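Long-range contacts in putative 2,5-diketo-D-gluconic acid reductase B (Sinorhizobium meliloti, PDB 3UP8), which probably reduces methylglyoxal to hydroxyacetone with NADPH, as a member of the aldo/keto reductase family: residues P35-G40 / L59-V64; L50-Q55 / S249-E254; H63-Q68 / T93-V98; L125-P130 / I155-F160. All blocks are in the same frame, centred on the assembly; numbering follows the deposited sequence.

Contact 1. Residues P35-G40 / L59-V64; sequences PALGFG and LGFRHV
Phe39 N donates to His63 O over 2.8 Å, and at 175° the N-H...O line is almost straight; this bond accompanies the parallel pairing of Phe39 with Val64. A second direct bond starts from the imidazole. With CG anti to the backbone N (chi1 169°), the His63 ring is carried across the first residues of 35-40, and ND1 donates to Pro35 O at 3.1 Å, in the carbonyl plane and on a lone pair. The same ring lies against Gly38, whose CA stands over one face, 3.8 Å from the His63 ring centroid, in a CH-pi contact. Gly38 has no side chain, and that is what lets the ring lie so close; a CB there would fall 2.6 Å from His63 ND1, a clash. Water 1 adds an indirect link: it donates to Leu37 O and accepts from Arg62 N.

The apolar part centres on Phe61. Phe39 presents its edge to the Phe61 face in a T-shaped pair, the planes 85° apart and the centroids of the two rings separated by 5.8 Å. Leu37 CG reaches Phe61 CE1 at 3.7 Å. Ala56 of helix 46-59 touches both phenylalanines, and Leu257 of helix 254-261 touches Phe61. Strand, helix and parallel neighbouring strand together form the beta-alpha-beta unit that begins a TIM barrel.

Contact 2. Residues L50-Q55 / S249-E254; sequences LRILPQ and SKTATE
Within 50-55, Arg51 is the first residue to meet 249-254. Its chain, bent at chi3 (-43°), brings the edge of the guanidinium near a backbone carbonyl, with Arg51 NH1 3.4 Å from Ala252 O. Ile52 runs both branches against the backbone of the loop and supplies the largest share of the buried surface. Ile52 CG2, anti to the backbone N, packs 3.2 Å from Thr251 O. The 3.0 Å approach of Ile52 CD1 to Ala252 O, with a chi2 of 126° off any staggered value, leaves the exact place of CD1 doubtful. An alanine here would remove both branches and is likely to open a gap beneath the carbonyl of Thr251 and in front of Phe39, which Ile52 also touches. One turn on, the extended Gln55 chain crosses that of Glu254, amide and carboxylate planes 88° apart; Gln55 NE2 is 3.2 Å from Glu254 CG. Thr253 N-caps helix 254-261, with OG1 in a weak bond to Arg256 N. The contact lies beside the seam where strands 37-40 and 245-249 close the TIM barrel; in aldo/keto reductases the loop after the eighth strand commonly helps to bind the 2'-phosphate of NADPH, and a like role is probable.

Contact 3. Residues H63-Q68 / T93-V98; sequences HVDTAQ and TTKVWV
Gln68 lays its extended side chain over the backbone of Lys95 and Val96, with Gln68 CG 3.3 Å from Lys95 O. At its end, Gln68 OE1 accepts from Trp97 N at 2.9 Å, the donor lying above the amide carbonyl plane and not on a lone pair. Asn100 also donates to OE1 and NE2 is bonded to Ser109 and Ser113, fixing the amide's rotation. Gln68 N donates to Lys95 O.

Lys95 comes back past Ala67, CB to CB 3.8 Å, and turns at chi4 (73°) to bring in NZ. Lys95 NZ forms a salt bridge to Asp65 OD1 on the syn side (2.5 Å, unusually short, the exact value of little weight) and bonds Thr66 O from above at 2.9 Å. Tyr70 OH, the predicted proton donor, also bonds NZ; Asp65 and Thr66 probably help to position Lys95, which is predicted to lower the Tyr70 pKa. Water 2 joins Asp65 OD2 to His63 NE2 and Thr93 OG1.

The segments 63-65 and 93-96 run parallel, axes 22° apart, paired through Thr93 N to Val64 O and Thr66 N to Thr93 O. Helix 73-83 makes the crossover and packs on Val64 and Thr66; strand 122-127 extends the sheet beyond 91-96.

Contact 4. Residues L125-P130 / I155-F160; sequences LLLHWP and IGISNF. With ACT (acetate ion), chain C.
Trp129 and Asn159 both hold CG anti to the carbonyl carbon (chi1 -73° and -55°), which brings the asparagine amide onto the indole. The two planes are 13° apart, and Asn159 ND2 sits 3.3 Å above the Trp129 ring plane, over its centre. Asn159 ND2 also donates to His128 O at 2.8 Å, nearly along the C=O axis, while OD1 is bonded to Tyr206, so stacking and polar bonds together hold the amide flat. Replacing Trp129 with an alanine would probably uncover this face of the Asn159 amide and let it tilt on its remaining bonds.

Farther along, Pro130 CB makes a CH-pi contact 4.0 Å from the Phe160 ring centroid, opposite Ile157 on the other face. Within the paired strands, Gly156 N donates to Leu125 O and Leu127 N to Gly156 O. Leu126 CD2 is pressed to 3.5 Å from Gly156 CA, and a CB on Gly156 would clash with it.

His128, predicted to bind substrate, donates through NE2 to acetate OXT at 2.7 Å. The acetate, probably from the crystallisation liquor, is also held by Tyr70 OH, consistent with a site where, as in related reductases, these residues would meet the substrate carbonyl oxygen.

How the contacts relate
Contacts 1, 3 and 4 each join neighbouring parallel strands of the same eight-stranded barrel: first with second, second with third, fourth with fifth. Contact 2 packs helix 46-59 on the loop after the last strand, 245-249, and touches contact 1 where Gly38 and Gly40 probably bond to Ser249, the seam that closes the barrel. Along the chain, contact 3 begins on strand 63-65, where contact 1 ends, and contact 4 follows; contact 2 spans both. The centres of contacts 3 and 4 are about 9 Å apart, bringing Lys95 near His128 at the predicted catalytic site. The centres of contacts 2 and 4 lie about 24 Å apart, so the helix-to-loop packing lies apart from that site.

Contact 1. Residues P35-G40 / L59-V64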
loop_
_atom_site.group_PDB
_atom_site.type_symbol
_atom_site.label_atom_id
_atom_site.label_comp_id
_atom_site.label_asym_id
_atom_site.label_seq_id
_atom_site.Cartn_x
_atom_site.Cartn_y
_atom_site.Cartn_z
ATOM N N PRO A 35 -6.959 4.732 -4.939
ATOM C CA PRO A 35 -7.920 4.983 -3.850
ATOM C C PRO A 35 -7.214 5.038 -2.485
ATOM O O PRO A 35 -6.402 4.170 -2.182
ATOM C CB PRO A 35 -8.884 3.784 -3.937
ATOM C CG PRO A 35 -8.757 3.285 -5.337
ATOM C CD PRO A 35 -7.315 3.538 -5.727
ATOM N N ALA A 36 -7.513 6.064 -1.686
ATOM C CA ALA A 36 -6.778 6.334 -0.431
ATOM C C ALA A 36 -6.777 5.179 0.576
ATOM O O ALA A 36 -5.839 5.046 1.365
ATOM C CB ALA A 36 -7.281 7.618 0.230
ATOM N N LEU A 37 -7.820 4.351 0.553
ATOM C CA LEU A 37 -7.870 3.198 1.430
ATOM C C LEU A 37 -7.942 1.934 0.592
ATOM O O LEU A 37 -8.780 1.810 -0.297
ATOM C CB LEU A 37 -9.065 3.278 2.394
ATOM C CG LEU A 37 -9.384 2.034 3.255
ATOM C CD1 LEU A 37 -8.295 1.775 4.296
ATOM C CD2 LEU A 37 -10.736 2.236 3.933
ATOM N N GLY A 38 -7.046 1.006 0.892
ATOM C CA GLY A 38 -6.958 -0.241 0.176
ATOM C C GLY A 38 -7.074 -1.414 1.117
ATOM O O GLY A 38 -6.794 -1.300 2.312
ATOM N N PHE A 39 -7.528 -2.532 0.552
ATOM C CA PHE A 39 -7.579 -3.822 1.206
ATOM C C PHE A 39 -6.246 -4.533 0.988
ATOM O O PHE A 39 -5.959 -5.013 -0.118
ATOM C CB PHE A 39 -8.713 -4.652 0.579
ATOM C CG PHE A 39 -9.065 -5.891 1.361
ATOM C CD1 PHE A 39 -10.026 -5.846 2.359
ATOM C CD2 PHE A 39 -8.445 -7.104 1.083
ATOM C CE1 PHE A 39 -10.362 -6.989 3.081
ATOM C CE2 PHE A 39 -8.772 -8.254 1.793
ATOM C CZ PHE A 39 -9.735 -8.197 2.797
ATOM N N GLY A 40 -5.437 -4.607 2.039
ATOM C CA GLY A 40 -4.132 -5.248 1.958
ATOM C C GLY A 40 -4.240 -6.716 2.314
ATOM O O GLY A 40 -4.848 -7.066 3.332
ATOM N N LEU A 59 -19.016 -3.921 0.544
ATOM C CA LEU A 59 -19.021 -2.743 1.408
ATOM C C LEU A 59 -18.547 -1.478 0.682
ATOM O O LEU A 59 -18.949 -0.369 1.034
ATOM C CB LEU A 59 -18.193 -3.006 2.681
ATOM C CG LEU A 59 -17.866 -1.851 3.644
ATOM C CD1 LEU A 59 -19.098 -1.379 4.429
ATOM C CD2 LEU A 59 -16.749 -2.237 4.589
ATOM N N GLY A 60 -17.708 -1.636 -0.342
ATOM C CA GLY A 60 -17.254 -0.468 -1.103
ATOM C C GLY A 60 -15.755 -0.307 -1.339
ATOM O O GLY A 60 -15.350 0.661 -1.970
ATOM N N PHE A 61 -14.935 -1.228 -0.830
ATOM C CA PHE A 61 -13.490 -1.222 -1.133
ATOM C C PHE A 61 -13.294 -1.374 -2.628
ATOM O O PHE A 61 -13.945 -2.213 -3.250
ATOM C CB PHE A 61 -12.769 -2.386 -0.454
ATOM C CG PHE A 61 -12.262 -2.076 0.912
ATOM C CD1 PHE A 61 -10.947 -1.643 1.098
ATOM C CD2 PHE A 61 -13.087 -2.227 2.023
ATOM C CE1 PHE A 61 -10.469 -1.358 2.383
ATOM C CE2 PHE A 61 -12.621 -1.943 3.300
ATOM C CZ PHE A 61 -11.316 -1.510 3.484
ATOM N N ARG A 62 -12.406 -0.559 -3.199
ATOM C CA ARG A 62 -12.124 -0.625 -4.638
ATOM C C ARG A 62 -10.625 -0.672 -4.947
ATOM O O ARG A 62 -10.211 -0.456 -6.086
ATOM C CB ARG A 62 -12.755 0.565 -5.356
ATOM C CG ARG A 62 -14.282 0.567 -5.392
ATOM C CD ARG A 62 -14.842 -0.594 -6.227
ATOM N NE ARG A 62 -16.300 -0.554 -6.263
ATOM C CZ ARG A 62 -17.097 -1.150 -5.380
ATOM N NH1 ARG A 62 -16.588 -1.851 -4.383
ATOM N NH2 ARG A 62 -18.414 -1.036 -5.496
ATOM N N HIS A 63 -9.820 -0.927 -3.926
ATOM C CA HIS A 63 -8.381 -1.003 -4.060
ATOM C C HIS A 63 -8.001 -2.276 -3.330
ATOM O O HIS A 63 -8.336 -2.456 -2.170
ATOM C CB HIS A 63 -7.749 0.270 -3.451
ATOM C CG HIS A 63 -6.261 0.223 -3.292
ATOM N ND1 HIS A 63 -5.560 1.228 -2.655
ATOM C CD2 HIS A 63 -5.342 -0.702 -3.658
ATOM C CE1 HIS A 63 -4.277 0.920 -2.633
ATOM N NE2 HIS A 63 -4.116 -0.239 -3.245
ATOM N N VAL A 64 -7.371 -3.202 -4.044
ATOM C CA VAL A 64 -6.932 -4.458 -3.450
ATOM C C VAL A 64 -5.434 -4.621 -3.698
ATOM O O VAL A 64 -4.977 -4.447 -4.825
ATOM C CB VAL A 64 -7.676 -5.685 -4.036
ATOM C CG1 VAL A 64 -7.183 -6.958 -3.363
ATOM C CG2 VAL A 64 -9.207 -5.542 -3.852
HETATM O O HOH W 1 -10.960 1.428 -1.948
#

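Contact 2. Residues L50-Q55 / S249-E254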
loop_
_atom_site.group_PDB
_atom_site.type_symbol
_atom_site.label_atom_id
_atom_site.label_comp_id
_atom_site.label_asym_id
_atom_site.label_seq_id
_atom_site.Cartn_x
_atom_site.Cartn_y
_atom_site.Cartn_z
ATOM N N LEU A 50 -10.632 -15.302 0.697
ATOM C CA LEU A 50 -11.851 -15.796 0.044
ATOM C C LEU A 50 -13.119 -15.497 0.847
ATOM O O LEU A 50 -14.193 -15.318 0.273
ATOM C CB LEU A 50 -11.779 -17.301 -0.202
ATOM C CG LEU A 50 -10.920 -17.880 -1.313
ATOM C CD1 LEU A 50 -11.022 -19.398 -1.246
ATOM C CD2 LEU A 50 -11.342 -17.364 -2.674
ATOM N N ARG A 51 -12.986 -15.459 2.169
ATOM C CA ARG A 51 -14.093 -15.140 3.055
ATOM C C ARG A 51 -14.367 -13.634 3.105
ATOM O O ARG A 51 -15.510 -13.200 2.921
ATOM C CB ARG A 51 -13.801 -15.664 4.464
ATOM C CG ARG A 51 -15.027 -15.747 5.389
ATOM C CD ARG A 51 -14.604 -15.719 6.856
ATOM N NE ARG A 51 -13.443 -16.581 7.095
ATOM C CZ ARG A 51 -12.431 -16.283 7.910
ATOM N NH1 ARG A 51 -12.423 -15.136 8.583
ATOM N NH2 ARG A 51 -11.419 -17.135 8.045
ATOM N N ILE A 52 -13.324 -12.839 3.330
ATOM C CA ILE A 52 -13.508 -11.427 3.682
ATOM C C ILE A 52 -13.495 -10.461 2.494
ATOM O O ILE A 52 -14.281 -9.509 2.465
ATOM C CB ILE A 52 -12.491 -10.996 4.766
ATOM C CG1 ILE A 52 -12.711 -11.822 6.033
ATOM C CG2 ILE A 52 -12.624 -9.520 5.101
ATOM C CD1 ILE A 52 -11.459 -12.502 6.518
ATOM N N LEU A 53 -12.620 -10.698 1.513
ATOM C CA LEU A 53 -12.551 -9.803 0.348
ATOM C C LEU A 53 -13.897 -9.581 -0.377
ATOM O O LEU A 53 -14.210 -8.444 -0.725
ATOM C CB LEU A 53 -11.427 -10.204 -0.625
ATOM C CG LEU A 53 -11.134 -9.282 -1.821
ATOM C CD1 LEU A 53 -11.015 -7.823 -1.390
ATOM C CD2 LEU A 53 -9.863 -9.733 -2.537
ATOM N N PRO A 54 -14.708 -10.647 -0.583
ATOM C CA PRO A 54 -16.033 -10.402 -1.197
ATOM C C PRO A 54 -16.871 -9.386 -0.415
ATOM O O PRO A 54 -17.511 -8.518 -1.006
ATOM C CB PRO A 54 -16.696 -11.791 -1.157
ATOM C CG PRO A 54 -15.533 -12.733 -1.251
ATOM C CD PRO A 54 -14.454 -12.090 -0.411
ATOM N N GLN A 55 -16.845 -9.490 0.908
ATOM C CA GLN A 55 -17.548 -8.546 1.764
ATOM C C GLN A 55 -16.954 -7.143 1.652
ATOM O O GLN A 55 -17.691 -6.166 1.545
ATOM C CB GLN A 55 -17.499 -9.010 3.207
ATOM C CG GLN A 55 -18.053 -10.406 3.430
ATOM C CD GLN A 55 -18.066 -10.756 4.896
ATOM O OE1 GLN A 55 -17.416 -11.716 5.329
ATOM N NE2 GLN A 55 -18.784 -9.954 5.686
ATOM N N SER A 249 -5.280 -1.621 4.800
ATOM C CA SER A 249 -5.720 -2.218 6.051
ATOM C C SER A 249 -5.827 -3.724 5.920
ATOM O O SER A 249 -6.125 -4.244 4.840
ATOM C CB SER A 249 -7.037 -1.619 6.532
ATOM O OG SER A 249 -8.002 -1.604 5.494
ATOM N N LYS A 250 -5.538 -4.406 7.021
ATOM C CA LYS A 250 -5.754 -5.833 7.132
ATOM C C LYS A 250 -6.963 -6.047 8.044
ATOM O O LYS A 250 -6.949 -5.715 9.238
ATOM C CB LYS A 250 -4.494 -6.530 7.653
ATOM C CG LYS A 250 -4.584 -8.060 7.700
ATOM C CD LYS A 250 -4.876 -8.536 9.112
ATOM C CE LYS A 250 -4.786 -10.040 9.225
ATOM N NZ LYS A 250 -4.895 -10.452 10.646
ATOM N N THR A 251 -8.023 -6.566 7.446
ATOM C CA THR A 251 -9.269 -6.809 8.144
ATOM C C THR A 251 -9.591 -8.290 7.984
ATOM O O THR A 251 -10.080 -8.713 6.939
ATOM C CB THR A 251 -10.405 -5.951 7.547
ATOM O OG1 THR A 251 -10.533 -6.250 6.154
ATOM C CG2 THR A 251 -10.100 -4.453 7.689
ATOM N N ALA A 252 -9.281 -9.074 9.013
ATOM C CA ALA A 252 -9.514 -10.521 8.996
ATOM C C ALA A 252 -10.911 -10.922 9.487
ATOM O O ALA A 252 -11.237 -12.109 9.514
ATOM C CB ALA A 252 -8.432 -11.244 9.806
ATOM N N THR A 253 -11.728 -9.940 9.873
ATOM C CA THR A 253 -13.107 -10.182 10.326
ATOM C C THR A 253 -14.037 -9.103 9.781
ATOM O O THR A 253 -13.597 -7.985 9.511
ATOM C CB THR A 253 -13.245 -10.152 11.872
ATOM O OG1 THR A 253 -12.961 -8.833 12.358
ATOM C CG2 THR A 253 -12.320 -11.165 12.554
ATOM N N GLU A 254 -15.322 -9.430 9.664
ATOM C CA GLU A 254 -16.337 -8.479 9.197
ATOM C C GLU A 254 -16.415 -7.209 10.049
ATOM O O GLU A 254 -16.728 -6.134 9.535
ATOM C CB GLU A 254 -17.719 -9.134 9.170
ATOM C CG GLU A 254 -17.731 -10.573 8.660
ATOM C CD GLU A 254 -19.108 -11.228 8.746
ATOM O OE1 GLU A 254 -19.999 -10.706 9.463
ATOM O OE2 GLU A 254 -19.297 -12.275 8.088
#

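Contact 3. Residues H63-Q68 / T93-V98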
loop_
_atom_site.group_PDB
_atom_site.type_symbol
_atom_site.label_atom_id
_atom_site.label_comp_id
_atom_site.label_asym_id
_atom_site.label_seq_id
_atom_site.Cartn_x
_atom_site.Cartn_y
_atom_site.Cartn_z
ATOM N N HIS A 63 -9.820 -0.927 -3.926
ATOM C CA HIS A 63 -8.381 -1.003 -4.060
ATOM C C HIS A 63 -8.001 -2.276 -3.330
ATOM O O HIS A 63 -8.336 -2.456 -2.170
ATOM C CB HIS A 63 -7.749 0.270 -3.451
ATOM C CG HIS A 63 -6.261 0.223 -3.292
ATOM N ND1 HIS A 63 -5.560 1.228 -2.655
ATOM C CD2 HIS A 63 -5.342 -0.702 -3.658
ATOM C CE1 HIS A 63 -4.277 0.920 -2.633
ATOM N NE2 HIS A 63 -4.116 -0.239 -3.245
ATOM N N VAL A 64 -7.371 -3.202 -4.044
ATOM C CA VAL A 64 -6.932 -4.458 -3.450
ATOM C C VAL A 64 -5.434 -4.621 -3.698
ATOM O O VAL A 64 -4.977 -4.447 -4.825
ATOM C CB VAL A 64 -7.676 -5.685 -4.036
ATOM C CG1 VAL A 64 -7.183 -6.958 -3.363
ATOM C CG2 VAL A 64 -9.207 -5.542 -3.852
ATOM N N ASP A 65 -4.702 -4.935 -2.631
ATOM C CA ASP A 65 -3.245 -5.046 -2.668
ATOM C C ASP A 65 -2.747 -6.437 -2.295
ATOM O O ASP A 65 -3.058 -6.962 -1.213
ATOM C CB ASP A 65 -2.618 -3.995 -1.750
ATOM C CG ASP A 65 -1.104 -4.029 -1.776
ATOM O OD1 ASP A 65 -0.516 -4.908 -1.093
ATOM O OD2 ASP A 65 -0.515 -3.167 -2.468
ATOM N N THR A 66 -1.944 -7.026 -3.182
ATOM C CA THR A 66 -1.377 -8.361 -2.960
ATOM C C THR A 66 0.090 -8.401 -3.444
ATOM O O THR A 66 0.667 -7.348 -3.752
ATOM C CB THR A 66 -2.289 -9.456 -3.602
ATOM O OG1 THR A 66 -1.846 -10.768 -3.225
ATOM C CG2 THR A 66 -2.330 -9.317 -5.135
ATOM N N ALA A 67 0.702 -9.588 -3.453
ATOM C CA ALA A 67 2.115 -9.752 -3.811
ATOM C C ALA A 67 2.350 -11.194 -4.201
ATOM O O ALA A 67 1.662 -12.079 -3.717
ATOM C CB ALA A 67 3.018 -9.390 -2.639
ATOM N N GLN A 68 3.332 -11.432 -5.055
ATOM C CA GLN A 68 3.713 -12.799 -5.404
ATOM C C GLN A 68 4.043 -13.621 -4.158
ATOM O O GLN A 68 3.556 -14.747 -4.011
ATOM C CB GLN A 68 4.894 -12.791 -6.374
ATOM C CG GLN A 68 4.500 -12.339 -7.761
ATOM C CD GLN A 68 5.686 -12.064 -8.685
ATOM O OE1 GLN A 68 6.850 -12.152 -8.292
ATOM N NE2 GLN A 68 5.376 -11.755 -9.932
ATOM N N THR A 93 -3.225 -4.154 -7.225
ATOM C CA THR A 93 -1.780 -4.060 -7.121
ATOM C C THR A 93 -1.180 -5.415 -6.802
ATOM O O THR A 93 -1.680 -6.108 -5.918
ATOM C CB THR A 93 -1.422 -3.123 -5.955
ATOM O OG1 THR A 93 -1.965 -1.831 -6.228
ATOM C CG2 THR A 93 0.113 -3.030 -5.731
ATOM N N THR A 94 -0.123 -5.801 -7.517
ATOM C CA THR A 94 0.735 -6.890 -7.027
ATOM C C THR A 94 2.203 -6.463 -7.021
ATOM O O THR A 94 2.534 -5.332 -7.403
ATOM C CB THR A 94 0.463 -8.272 -7.721
ATOM O OG1 THR A 94 1.071 -9.321 -6.951
ATOM C CG2 THR A 94 0.969 -8.302 -9.181
ATOM N N LYS A 95 3.071 -7.350 -6.543
ATOM C CA LYS A 95 4.478 -7.024 -6.338
ATOM C C LYS A 95 5.346 -8.172 -6.829
ATOM O O LYS A 95 5.061 -9.342 -6.561
ATOM C CB LYS A 95 4.759 -6.784 -4.847
ATOM C CG LYS A 95 3.776 -5.820 -4.167
ATOM C CD LYS A 95 4.142 -5.558 -2.708
ATOM C CE LYS A 95 3.037 -4.804 -1.970
ATOM N NZ LYS A 95 1.818 -5.648 -1.669
ATOM N N VAL A 96 6.410 -7.827 -7.543
ATOM C CA VAL A 96 7.409 -8.814 -7.968
ATOM C C VAL A 96 8.356 -9.168 -6.821
ATOM O O VAL A 96 8.999 -8.293 -6.244
ATOM C CB VAL A 96 8.210 -8.294 -9.176
ATOM C CG1 VAL A 96 9.213 -9.331 -9.648
ATOM C CG2 VAL A 96 7.260 -7.898 -10.279
ATOM N N TRP A 97 8.410 -10.457 -6.494
ATOM C CA TRP A 97 9.273 -10.972 -5.442
ATOM C C TRP A 97 10.718 -10.958 -5.925
ATOM O O TRP A 97 10.996 -11.144 -7.117
ATOM C CB TRP A 97 8.869 -12.401 -5.050
ATOM C CG TRP A 97 9.697 -12.961 -3.903
ATOM C CD1 TRP A 97 10.433 -14.114 -3.908
ATOM C CD2 TRP A 97 9.879 -12.372 -2.613
ATOM N NE1 TRP A 97 11.053 -14.282 -2.693
ATOM C CE2 TRP A 97 10.736 -13.224 -1.881
ATOM C CE3 TRP A 97 9.397 -11.202 -1.999
ATOM C CZ2 TRP A 97 11.121 -12.950 -0.566
ATOM C CZ3 TRP A 97 9.780 -10.927 -0.680
ATOM C CH2 TRP A 97 10.633 -11.800 0.017
ATOM N N VAL A 98 11.633 -10.725 -4.992
ATOM C CA VAL A 98 13.043 -10.524 -5.324
ATOM C C VAL A 98 13.674 -11.725 -6.059
ATOM O O VAL A 98 14.630 -11.544 -6.789
ATOM C CB VAL A 98 13.888 -10.158 -4.073
ATOM C CG1 VAL A 98 13.337 -8.886 -3.378
ATOM C CG2 VAL A 98 13.960 -11.315 -3.078
HETATM O O HOH W 2 -1.429 -0.857 -3.552
#

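Contact 4. Residues L125-P130 / I155-F160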
loop_
_atom_site.group_PDB
_atom_site.type_symbol
_atom_site.label_atom_id
_atom_site.label_comp_id
_atom_site.label_asym_id
_atom_site.label_seq_id
_atom_site.Cartn_x
_atom_site.Cartn_y
_atom_site.Cartn_z
ATOM N N LEU A 125 2.157 -2.403 -10.395
ATOM C CA LEU A 125 3.147 -3.442 -10.130
ATOM C C LEU A 125 4.340 -2.812 -9.438
ATOM O O LEU A 125 4.897 -1.826 -9.929
ATOM C CB LEU A 125 3.594 -4.141 -11.420
ATOM C CG LEU A 125 4.568 -5.317 -11.274
ATOM C CD1 LEU A 125 3.878 -6.499 -10.587
ATOM C CD2 LEU A 125 5.152 -5.764 -12.622
ATOM N N LEU A 126 4.711 -3.378 -8.294
ATOM C CA LEU A 126 5.819 -2.848 -7.502
ATOM C C LEU A 126 6.973 -3.832 -7.450
ATOM O O LEU A 126 6.794 -5.049 -7.511
ATOM C CB LEU A 126 5.360 -2.540 -6.069
ATOM C CG LEU A 126 4.052 -1.778 -5.836
ATOM C CD1 LEU A 126 3.819 -1.605 -4.335
ATOM C CD2 LEU A 126 4.060 -0.413 -6.523
ATOM N N LEU A 127 8.168 -3.280 -7.337
ATOM C CA LEU A 127 9.311 -4.029 -6.867
ATOM C C LEU A 127 9.142 -4.104 -5.356
ATOM O O LEU A 127 9.049 -3.067 -4.671
ATOM C CB LEU A 127 10.627 -3.313 -7.244
ATOM C CG LEU A 127 10.786 -2.964 -8.730
ATOM C CD1 LEU A 127 12.011 -2.073 -8.986
ATOM C CD2 LEU A 127 10.840 -4.240 -9.611
ATOM N N HIS A 128 9.114 -5.330 -4.839
ATOM C CA HIS A 128 8.738 -5.554 -3.437
ATOM C C HIS A 128 9.776 -5.045 -2.433
ATOM O O HIS A 128 9.421 -4.450 -1.419
ATOM C CB HIS A 128 8.429 -7.047 -3.204
ATOM C CG HIS A 128 7.487 -7.300 -2.071
ATOM N ND1 HIS A 128 6.672 -8.412 -2.017
ATOM C CD2 HIS A 128 7.217 -6.582 -0.951
ATOM C CE1 HIS A 128 5.950 -8.374 -0.912
ATOM N NE2 HIS A 128 6.255 -7.272 -0.250
ATOM N N TRP A 129 11.056 -5.266 -2.735
ATOM C CA TRP A 129 12.156 -4.860 -1.875
ATOM C C TRP A 129 13.308 -4.385 -2.749
ATOM O O TRP A 129 13.468 -4.888 -3.858
ATOM C CB TRP A 129 12.619 -6.022 -0.987
ATOM C CG TRP A 129 11.646 -6.331 0.112
ATOM C CD1 TRP A 129 10.612 -7.209 0.059
ATOM C CD2 TRP A 129 11.600 -5.728 1.410
ATOM N NE1 TRP A 129 9.921 -7.201 1.249
ATOM C CE2 TRP A 129 10.505 -6.290 2.089
ATOM C CE3 TRP A 129 12.382 -4.764 2.062
ATOM C CZ2 TRP A 129 10.169 -5.927 3.393
ATOM C CZ3 TRP A 129 12.046 -4.403 3.367
ATOM C CH2 TRP A 129 10.938 -4.976 4.006
ATOM N N PRO A 130 14.123 -3.430 -2.252
ATOM C CA PRO A 130 15.281 -2.912 -3.015
ATOM C C PRO A 130 16.512 -3.822 -3.037
ATOM O O PRO A 130 17.271 -3.797 -4.018
ATOM C CB PRO A 130 15.623 -1.609 -2.289
ATOM C CG PRO A 130 15.205 -1.868 -0.879
ATOM C CD PRO A 130 13.926 -2.681 -0.995
ATOM N N ILE A 155 3.517 1.681 -12.569
ATOM C CA ILE A 155 4.620 0.969 -11.927
ATOM C C ILE A 155 5.064 1.696 -10.643
ATOM O O ILE A 155 4.903 2.909 -10.523
ATOM C CB ILE A 155 5.820 0.765 -12.896
ATOM C CG1 ILE A 155 6.329 2.105 -13.476
ATOM C CG2 ILE A 155 5.447 -0.207 -14.026
ATOM C CD1 ILE A 155 7.720 1.984 -14.117
ATOM N N GLY A 156 5.617 0.950 -9.697
ATOM C CA GLY A 156 6.131 1.550 -8.480
ATOM C C GLY A 156 7.139 0.714 -7.736
ATOM O O GLY A 156 7.640 -0.309 -8.251
ATOM N N ILE A 157 7.430 1.156 -6.511
ATOM C CA ILE A 157 8.456 0.550 -5.675
ATOM C C ILE A 157 7.963 0.317 -4.261
ATOM O O ILE A 157 6.914 0.818 -3.868
ATOM C CB ILE A 157 9.742 1.415 -5.666
ATOM C CG1 ILE A 157 9.407 2.841 -5.175
ATOM C CG2 ILE A 157 10.377 1.396 -7.074
ATOM C CD1 ILE A 157 10.540 3.852 -5.261
ATOM N N SER A 158 8.717 -0.454 -3.489
ATOM C CA SER A 158 8.315 -0.752 -2.128
ATOM C C SER A 158 9.554 -0.914 -1.285
ATOM O O SER A 158 10.496 -1.617 -1.678
ATOM C CB SER A 158 7.412 -2.003 -2.082
ATOM O OG SER A 158 6.838 -2.209 -0.787
ATOM N N ASN A 159 9.548 -0.242 -0.130
ATOM C CA ASN A 159 10.612 -0.305 0.862
ATOM C C ASN A 159 11.922 0.297 0.375
ATOM O O ASN A 159 13.000 -0.095 0.835
ATOM C CB ASN A 159 10.822 -1.746 1.334
ATOM C CG ASN A 159 9.544 -2.369 1.857
ATOM O OD1 ASN A 159 9.007 -1.925 2.869
ATOM N ND2 ASN A 159 9.036 -3.384 1.157
ATOM N N PHE A 160 11.821 1.239 -0.557
ATOM C CA PHE A 160 12.996 1.934 -1.061
ATOM C C PHE A 160 13.294 3.120 -0.136
ATOM O O PHE A 160 12.370 3.807 0.326
ATOM C CB PHE A 160 12.731 2.461 -2.475
ATOM C CG PHE A 160 12.885 1.427 -3.566
ATOM C CD1 PHE A 160 13.470 1.774 -4.789
ATOM C CD2 PHE A 160 12.442 0.119 -3.389
ATOM C CE1 PHE A 160 13.608 0.824 -5.813
ATOM C CE2 PHE A 160 12.587 -0.836 -4.400
ATOM C CZ PHE A 160 13.166 -0.490 -5.613
HETATM C C ACT C . 4.921 -6.524 2.974
HETATM O O ACT C . 3.847 -6.007 2.595
HETATM O OXT ACT C . 5.307 -7.493 2.309
HETATM C CH3 ACT C . 5.711 -6.026 4.144
#